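Side-chain contacts in arginine--tRNA ligase (Campylobacter jejuni, PDB 3FNR), which attaches L-arginine to its cognate tRNA in an ATP-dependent reaction, as a monomeric class I aminoacyl-tRNA synthetase: residues L175-E180 and Y226-M231; T218-D223 and I250-A255. The protein carries 1 engineered substitution. One frame throughout, in Å; residues are numbered along the deposited sequence.

Interaction 1: L175-E180 and Y226-M231; sequences LNATLE and YHKDKM
K228 reaches from helix 219-231 to helix 175-184 and lays the far half of its aliphatic chain alongside T178. The two side chains run past each other in opposite directions, so the touch is made along the lysine stem: CD of K228 lies 3.5 Å from OG1 of T178 and 4.0 Å from its CA. One carbon further on, K228 CE stands 4.1 Å from the carbonyl oxygen of A177. With CG anti to the backbone N (chi1 -178°) and the next two torsions also extended, K228 crosses the gap as a straight rod; it bends only at chi4 (-79°), which turns NZ to the side of A177, where it comes to 4.5 Å from CB.

T178 meets this rod with its hydroxyl branch, but OG1 hydrogen-bonds the carbonyl oxygen of A174, just ahead of the helix. The pairing across is van der Waals packing of methylenes against a hydroxyl and a backbone carbonyl oxygen. It is a slim contact, burying 113 Å² in all; across the two segments the nearest CA atoms are those of T178 and K228, 7.4 Å apart.

The helices also touch one turn earlier on helix 219-231, where L175 and T178 pack on V225 and T178 also on I224. Further along that helix, K230 forms a salt bridge with E35 of strand 31-35 in the catalytic domain.

Interaction 2: T218-D223 and I250-A255; sequences TYLAAD and IPRMKA. With SO4 (sulfate ion), chain C.
M253 sends its side chain from helix 250-258 toward helix 219-231, and its terminal methyl does the touching. From CB, CG leaves anti to the backbone N (chi1 -162°); bends at chi2 and chi3 then curl the chain, so that SD packs beside the H227 ring and CE leads. CE lies 3.7 Å from CD1 of L220 and 3.6 Å from OD2 of D223, with CB and CG of D223 each at 4.0 Å. M253 slides past L220 in the opposite direction but meets D223 at about a right angle.

In the Rossmann-type nucleotide-binding fold of class I synthetases, strand 237-243 of the mixed, mostly parallel sheet links the two helices; their segment axes come within 11.2 Å, with 50° between N-to-C directions. L220 CD1 also touches CD of R252 at 3.8 Å, the arginine stem coming in at roughly a right angle to the methionine methyl. D223 OD2 is hydrogen-bonded to Y249 OH.

At the start of helix 219-231, T218 serves as N-cap, its OG1 accepting from A221 N. A sulfate, probably from the crystallisation liquor, accepts from Y219 N and sets O1 over one face of the Y219 ring.

Following the chain from the N terminus, helix 175-184 comes first, then the three-stranded antiparallel sheet 188-211, then helix 219-231, strand 237-243 and helix 250-258. Interaction 1 closes the loop that holds the small sheet by bringing 226-231 back to 175-180. Interaction 2 opens inside that loop, at 218-223, and closes beyond it at 250-255, so the two cross rather than nest. Helix 219-231 serves both, its first turns in interaction 2 and its last in interaction 1, and the contact centres are 11 Å apart. They meet directly where H227 ND1 packs 3.9 Å from M253 SD. Together they tie helices 175-184 and 250-258 to helix 219-231.

Interaction 1: L175-E180 and Y226-M231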
ATOM      1  N   LEU A 175     -14.695   5.318 -25.120  1.00 43.35           N
ATOM      2  CA  LEU A 175     -14.153   4.251 -25.957  1.00 43.10           C
ATOM      3  C   LEU A 175     -13.846   4.710 -27.385  1.00 45.58           C
ATOM      4  O   LEU A 175     -12.795   4.368 -27.951  1.00 45.74           O
ATOM      5  CB  LEU A 175     -15.133   3.080 -25.989  1.00 42.01           C
ATOM      6  CG  LEU A 175     -14.814   1.894 -26.900  1.00 43.42           C
ATOM      7  CD1 LEU A 175     -13.481   1.236 -26.543  1.00 42.50           C
ATOM      8  CD2 LEU A 175     -15.943   0.893 -26.825  1.00 46.01           C
ATOM      9  N   ASN A 176     -14.771   5.482 -27.946  1.00 40.98           N
ATOM     10  CA  ASN A 176     -14.629   5.946 -29.315  0.50 44.46           C
ATOM     11  C   ASN A 176     -13.387   6.808 -29.537  1.00 42.22           C
ATOM     12  O   ASN A 176     -12.674   6.602 -30.525  1.00 45.61           O
ATOM     13  CB  ASN A 176     -15.911   6.625 -29.810  0.50 45.37           C
ATOM     14  CG  ASN A 176     -16.978   5.618 -30.222  0.50 49.10           C
ATOM     15  OD1 ASN A 176     -17.334   4.719 -29.455  0.50 54.69           O
ATOM     16  ND2 ASN A 176     -17.480   5.755 -31.442  0.50 49.30           N
ATOM     17  N   ALA A 177     -13.126   7.735 -28.618  1.00 39.26           N
ATOM     18  CA  ALA A 177     -11.945   8.601 -28.675  1.00 40.07           C
ATOM     19  C   ALA A 177     -10.636   7.801 -28.614  1.00 38.85           C
ATOM     20  O   ALA A 177      -9.650   8.169 -29.251  1.00 40.46           O
ATOM     21  CB  ALA A 177     -12.000   9.641 -27.565  1.00 37.41           C
ATOM     22  N   THR A 178     -10.650   6.704 -27.858  1.00 36.81           N
ATOM     23  CA  THR A 178      -9.519   5.778 -27.774  1.00 35.47           C
ATOM     24  C   THR A 178      -9.290   5.075 -29.116  1.00 38.16           C
ATOM     25  O   THR A 178      -8.165   5.049 -29.621  1.00 41.36           O
ATOM     26  CB  THR A 178      -9.727   4.734 -26.643  1.00 35.51           C
ATOM     27  OG1 THR A 178      -9.822   5.409 -25.382  1.00 36.92           O
ATOM     28  CG2 THR A 178      -8.583   3.716 -26.597  1.00 37.10           C
ATOM     29  N   LEU A 179     -10.362   4.525 -29.689  1.00 36.40           N
ATOM     30  CA  LEU A 179     -10.296   3.888 -30.999  1.00 40.04           C
ATOM     31  C   LEU A 179      -9.736   4.847 -32.045  1.00 40.97           C
ATOM     32  O   LEU A 179      -8.789   4.514 -32.762  1.00 33.27           O
ATOM     33  CB  LEU A 179     -11.671   3.359 -31.417  1.00 42.20           C
ATOM     34  CG  LEU A 179     -12.262   2.237 -30.552  1.00 43.10           C
ATOM     35  CD1 LEU A 179     -13.644   1.853 -31.035  1.00 48.56           C
ATOM     36  CD2 LEU A 179     -11.358   1.022 -30.514  1.00 41.54           C
ATOM     37  N   GLU A 180     -10.288   6.057 -32.069  1.00 40.52           N
ATOM     38  CA  GLU A 180      -9.841   7.105 -32.974  1.00 40.42           C
ATOM     39  C   GLU A 180      -8.360   7.431 -32.834  1.00 42.40           C
ATOM     40  O   GLU A 180      -7.637   7.456 -33.833  1.00 41.03           O
ATOM     41  CB  GLU A 180     -10.711   8.355 -32.826  1.00 40.42           C
ATOM     42  CG  GLU A 180     -12.038   8.224 -33.564  1.00 57.08           C
ATOM     43  CD  GLU A 180     -11.842   8.140 -35.072  1.00 71.56           C
ATOM     44  OE1 GLU A 180     -11.764   7.012 -35.611  1.00 76.36           O
ATOM     45  OE2 GLU A 180     -11.732   9.208 -35.714  1.00 81.29           O
ATOM     46  N   TYR A 226      -8.874   3.649 -19.814  1.00 31.82           N
ATOM     47  CA  TYR A 226      -8.516   4.186 -18.503  1.00 31.95           C
ATOM     48  C   TYR A 226      -7.096   4.739 -18.498  1.00 31.54           C
ATOM     49  O   TYR A 226      -6.847   5.852 -18.024  1.00 34.11           O
ATOM     50  CB  TYR A 226      -8.657   3.101 -17.426  1.00 29.86           C
ATOM     51  CG  TYR A 226      -8.266   3.564 -16.044  1.00 30.58           C
ATOM     52  CD1 TYR A 226      -8.752   4.765 -15.534  1.00 29.79           C
ATOM     53  CD2 TYR A 226      -7.422   2.796 -15.237  1.00 31.87           C
ATOM     54  CE1 TYR A 226      -8.395   5.207 -14.278  1.00 39.57           C
ATOM     55  CE2 TYR A 226      -7.065   3.230 -13.960  1.00 36.09           C
ATOM     56  CZ  TYR A 226      -7.556   4.438 -13.495  1.00 36.13           C
ATOM     57  OH  TYR A 226      -7.232   4.892 -12.243  1.00 33.19           O
ATOM     58  N   HIS A 227      -6.166   3.955 -19.030  1.00 30.34           N
ATOM     59  CA  HIS A 227      -4.771   4.367 -19.080  1.00 31.78           C
ATOM     60  C   HIS A 227      -4.533   5.597 -19.947  1.00 33.77           C
ATOM     61  O   HIS A 227      -3.689   6.437 -19.611  1.00 35.55           O
ATOM     62  CB  HIS A 227      -3.893   3.196 -19.490  1.00 32.89           C
ATOM     63  CG  HIS A 227      -3.527   2.311 -18.344  1.00 40.00           C
ATOM     64  ND1 HIS A 227      -4.357   1.313 -17.877  1.00 40.17           N
ATOM     65  CD2 HIS A 227      -2.435   2.300 -17.543  1.00 41.62           C
ATOM     66  CE1 HIS A 227      -3.781   0.713 -16.851  1.00 42.60           C
ATOM     67  NE2 HIS A 227      -2.614   1.293 -16.629  1.00 47.08           N
ATOM     68  N   LYS A 228      -5.300   5.719 -21.033  1.00 29.79           N
ATOM     69  CA  LYS A 228      -5.271   6.912 -21.881  1.00 32.21           C
ATOM     70  C   LYS A 228      -5.626   8.162 -21.071  1.00 34.57           C
ATOM     71  O   LYS A 228      -4.958   9.189 -21.180  1.00 41.05           O
ATOM     72  CB  LYS A 228      -6.244   6.760 -23.056  1.00 30.24           C
ATOM     73  CG  LYS A 228      -6.241   7.961 -24.013  1.00 33.21           C
ATOM     74  CD  LYS A 228      -7.272   7.802 -25.114  1.00 40.28           C
ATOM     75  CE  LYS A 228      -7.362   9.055 -25.964  1.00 40.75           C
ATOM     76  NZ  LYS A 228      -8.176  10.097 -25.284  1.00 43.54           N
ATOM     77  N   ASP A 229      -6.687   8.066 -20.272  1.00 30.17           N
ATOM     78  CA  ASP A 229      -7.036   9.122 -19.316  1.00 35.74           C
ATOM     79  C   ASP A 229      -5.893   9.396 -18.315  1.00 31.58           C
ATOM     80  O   ASP A 229      -5.424  10.527 -18.238  1.00 41.93           O
ATOM     81  CB  ASP A 229      -8.340   8.768 -18.599  1.00 27.68           C
ATOM     82  CG  ASP A 229      -8.715   9.767 -17.494  1.00 36.35           C
ATOM     83  OD1 ASP A 229      -8.263  10.928 -17.499  1.00 36.01           O
ATOM     84  OD2 ASP A 229      -9.497   9.379 -16.610  1.00 26.45           O
ATOM     85  N   LYS A 230      -5.426   8.378 -17.588  1.00 32.62           N
ATOM     86  CA  LYS A 230      -4.320   8.573 -16.609  1.00 31.33           C
ATOM     87  C   LYS A 230      -3.063   9.237 -17.187  1.00 36.16           C
ATOM     88  O   LYS A 230      -2.480  10.127 -16.557  1.00 35.96           O
ATOM     89  CB  LYS A 230      -3.911   7.259 -15.951  1.00 30.29           C
ATOM     90  CG  LYS A 230      -4.919   6.667 -14.996  1.00 29.44           C
ATOM     91  CD  LYS A 230      -4.269   5.577 -14.144  1.00 24.24           C
ATOM     92  CE  LYS A 230      -3.743   4.454 -14.987  1.00 22.65           C
ATOM     93  NZ  LYS A 230      -3.158   3.347 -14.165  1.00 33.31           N
ATOM     94  N   MET A 231      -2.656   8.814 -18.382  1.00 30.95           N
ATOM     95  CA  MET A 231      -1.413   9.316 -19.005  1.00 31.55           C
ATOM     96  C   MET A 231      -1.540  10.687 -19.665  1.00 36.48           C
ATOM     97  O   MET A 231      -0.539  11.280 -20.091  1.00 29.50           O
ATOM     98  CB  MET A 231      -0.890   8.313 -20.031  1.00 30.46           C
ATOM     99  CG  MET A 231      -0.534   6.963 -19.428  1.00 39.24           C
ATOM    100  SD  MET A 231       1.211   6.824 -19.058  1.00 50.51           S
ATOM    101  CE  MET A 231       1.729   6.161 -20.620  1.00 41.36           C
TER

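Interaction 2: T218-D223 and I250-A255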
ATOM      1  N   THR A 218     -13.403  -5.258 -25.058  1.00 47.94           N
ATOM      2  CA  THR A 218     -12.811  -6.264 -24.186  1.00 44.64           C
ATOM      3  C   THR A 218     -12.330  -5.638 -22.868  1.00 41.14           C
ATOM      4  O   THR A 218     -12.397  -4.424 -22.695  1.00 42.31           O
ATOM      5  CB  THR A 218     -11.631  -6.950 -24.879  1.00 46.96           C
ATOM      6  OG1 THR A 218     -10.666  -5.963 -25.264  1.00 43.84           O
ATOM      7  CG2 THR A 218     -12.112  -7.704 -26.106  1.00 39.84           C
ATOM      8  N   TYR A 219     -11.850  -6.471 -21.947  1.00 42.63           N
ATOM      9  CA  TYR A 219     -11.190  -5.978 -20.732  1.00 47.68           C
ATOM     10  C   TYR A 219      -9.962  -5.152 -21.094  1.00 40.98           C
ATOM     11  O   TYR A 219      -9.686  -4.140 -20.455  1.00 43.16           O
ATOM     12  CB  TYR A 219     -10.778  -7.129 -19.797  1.00 53.82           C
ATOM     13  CG  TYR A 219     -11.930  -7.945 -19.253  1.00 62.08           C
ATOM     14  CD1 TYR A 219     -12.034  -9.310 -19.536  1.00 68.35           C
ATOM     15  CD2 TYR A 219     -12.918  -7.359 -18.453  1.00 67.43           C
ATOM     16  CE1 TYR A 219     -13.096 -10.076 -19.042  1.00 70.09           C
ATOM     17  CE2 TYR A 219     -13.986  -8.113 -17.952  1.00 70.39           C
ATOM     18  CZ  TYR A 219     -14.068  -9.472 -18.252  1.00 68.47           C
ATOM     19  OH  TYR A 219     -15.115 -10.224 -17.760  1.00 65.31           O
ATOM     20  N   LEU A 220      -9.237  -5.579 -22.130  1.00 35.95           N
ATOM     21  CA  LEU A 220      -8.069  -4.833 -22.598  1.00 37.26           C
ATOM     22  C   LEU A 220      -8.467  -3.439 -23.068  1.00 39.49           C
ATOM     23  O   LEU A 220      -7.823  -2.451 -22.703  1.00 39.62           O
ATOM     24  CB  LEU A 220      -7.349  -5.584 -23.718  1.00 43.15           C
ATOM     25  CG  LEU A 220      -6.063  -4.932 -24.227  1.00 43.31           C
ATOM     26  CD1 LEU A 220      -5.005  -4.940 -23.157  1.00 47.23           C
ATOM     27  CD2 LEU A 220      -5.562  -5.651 -25.442  1.00 32.67           C
ATOM     28  N   ALA A 221      -9.545  -3.367 -23.849  1.00 38.37           N
ATOM     29  CA  ALA A 221     -10.086  -2.092 -24.343  1.00 38.28           C
ATOM     30  C   ALA A 221     -10.369  -1.135 -23.190  1.00 34.30           C
ATOM     31  O   ALA A 221      -9.911   0.003 -23.205  1.00 42.76           O
ATOM     32  CB  ALA A 221     -11.353  -2.321 -25.168  1.00 33.34           C
ATOM     33  N   ALA A 222     -11.099  -1.626 -22.190  1.00 34.54           N
ATOM     34  CA  ALA A 222     -11.423  -0.879 -20.974  1.00 36.20           C
ATOM     35  C   ALA A 222     -10.161  -0.382 -20.270  1.00 38.63           C
ATOM     36  O   ALA A 222     -10.108   0.755 -19.804  1.00 36.83           O
ATOM     37  CB  ALA A 222     -12.239  -1.762 -20.028  1.00 39.01           C
ATOM     38  N   ASP A 223      -9.146  -1.245 -20.224  1.00 39.30           N
ATOM     39  CA  ASP A 223      -7.873  -0.930 -19.575  1.00 39.43           C
ATOM     40  C   ASP A 223      -7.107   0.159 -20.325  1.00 35.88           C
ATOM     41  O   ASP A 223      -6.567   1.082 -19.705  1.00 36.50           O
ATOM     42  CB  ASP A 223      -7.029  -2.200 -19.428  1.00 42.41           C
ATOM     43  CG  ASP A 223      -6.108  -2.165 -18.209  1.00 60.73           C
ATOM     44  OD1 ASP A 223      -6.208  -1.225 -17.382  1.00 62.77           O
ATOM     45  OD2 ASP A 223      -5.275  -3.089 -18.078  1.00 63.85           O
ATOM     46  N   ILE A 250       2.353  -6.797 -19.414  1.00 46.99           N
ATOM     47  CA  ILE A 250       3.098  -5.540 -19.578  1.00 44.48           C
ATOM     48  C   ILE A 250       3.295  -5.100 -21.046  1.00 46.25           C
ATOM     49  O   ILE A 250       2.920  -3.975 -21.377  1.00 46.94           O
ATOM     50  CB  ILE A 250       4.440  -5.498 -18.759  1.00 46.76           C
ATOM     51  CG1 ILE A 250       4.169  -5.716 -17.266  1.00 49.71           C
ATOM     52  CG2 ILE A 250       5.159  -4.160 -18.949  1.00 40.72           C
ATOM     53  CD1 ILE A 250       5.429  -5.777 -16.395  1.00 43.52           C
ATOM     54  N   PRO A 251       3.830  -5.981 -21.932  1.00 46.11           N
ATOM     55  CA  PRO A 251       4.110  -5.516 -23.296  1.00 47.00           C
ATOM     56  C   PRO A 251       2.904  -4.987 -24.081  1.00 46.51           C
ATOM     57  O   PRO A 251       3.062  -4.027 -24.826  1.00 49.29           O
ATOM     58  CB  PRO A 251       4.666  -6.768 -23.986  1.00 47.48           C
ATOM     59  CG  PRO A 251       5.221  -7.574 -22.885  1.00 49.48           C
ATOM     60  CD  PRO A 251       4.221  -7.397 -21.787  1.00 47.35           C
ATOM     61  N   ARG A 252       1.725  -5.584 -23.906  1.00 39.65           N
ATOM     62  CA  ARG A 252       0.520  -5.128 -24.619  1.00 41.69           C
ATOM     63  C   ARG A 252       0.011  -3.773 -24.126  1.00 44.47           C
ATOM     64  O   ARG A 252      -0.615  -3.034 -24.882  1.00 44.83           O
ATOM     65  CB  ARG A 252      -0.608  -6.173 -24.580  1.00 38.10           C
ATOM     66  CG  ARG A 252      -1.358  -6.281 -23.262  1.00 41.75           C
ATOM     67  CD  ARG A 252      -2.211  -7.537 -23.193  1.00 36.82           C
ATOM     68  NE  ARG A 252      -1.376  -8.713 -22.997  1.00 47.90           N
ATOM     69  CZ  ARG A 252      -1.832  -9.923 -22.714  1.00 41.59           C
ATOM     70  NH1 ARG A 252      -0.976 -10.917 -22.550  1.00 41.72           N
ATOM     71  NH2 ARG A 252      -3.131 -10.139 -22.581  1.00 42.04           N
ATOM     72  N   MET A 253       0.304  -3.438 -22.872  1.00 44.29           N
ATOM     73  CA  MET A 253      -0.106  -2.154 -22.341  1.00 43.20           C
ATOM     74  C   MET A 253       0.855  -1.059 -22.783  1.00 43.53           C
ATOM     75  O   MET A 253       0.423   0.033 -23.145  1.00 45.47           O
ATOM     76  CB  MET A 253      -0.283  -2.222 -20.820  1.00 44.84           C
ATOM     77  CG  MET A 253      -1.114  -1.072 -20.189  1.00 56.45           C
ATOM     78  SD  MET A 253      -2.816  -0.795 -20.788  1.00 49.41           S
ATOM     79  CE  MET A 253      -3.333  -2.453 -21.054  1.00 14.36           C
ATOM     80  N   LYS A 254       2.153  -1.360 -22.788  1.00 41.39           N
ATOM     81  CA  LYS A 254       3.157  -0.410 -23.284  1.00 41.62           C
ATOM     82  C   LYS A 254       2.943  -0.106 -24.769  1.00 40.31           C
ATOM     83  O   LYS A 254       3.093   1.042 -25.201  1.00 41.20           O
ATOM     84  CB  LYS A 254       4.578  -0.945 -23.068  1.00 44.30           C
ATOM     85  CG  LYS A 254       4.911  -1.326 -21.639  1.00 47.40           C
ATOM     86  CD  LYS A 254       5.348  -0.141 -20.811  1.00 49.99           C
ATOM     87  CE  LYS A 254       6.282  -0.585 -19.697  1.00 49.21           C
ATOM     88  NZ  LYS A 254       6.985   0.565 -19.074  1.00 53.49           N
ATOM     89  N   ALA A 255       2.594  -1.149 -25.528  1.00 35.54           N
ATOM     90  CA  ALA A 255       2.298  -1.061 -26.961  1.00 38.37           C
ATOM     91  C   ALA A 255       1.108  -0.154 -27.226  1.00 38.66           C
ATOM     92  O   ALA A 255       1.144   0.669 -28.137  1.00 42.04           O
ATOM     93  CB  ALA A 255       2.029  -2.458 -27.528  1.00 37.21           C
TER
HETATM   94  S   SO4 C   2     -13.001 -10.136 -22.883  0.50 62.10           S
HETATM   95  O1  SO4 C   2     -13.734  -8.989 -22.356  0.50 60.09           O
HETATM   96  O2  SO4 C   2     -13.381 -11.313 -22.110  0.50 65.41           O
HETATM   97  O3  SO4 C   2     -13.345 -10.343 -24.288  0.50 63.29           O
HETATM   98  O4  SO4 C   2     -11.561  -9.920 -22.759  0.50 54.21           O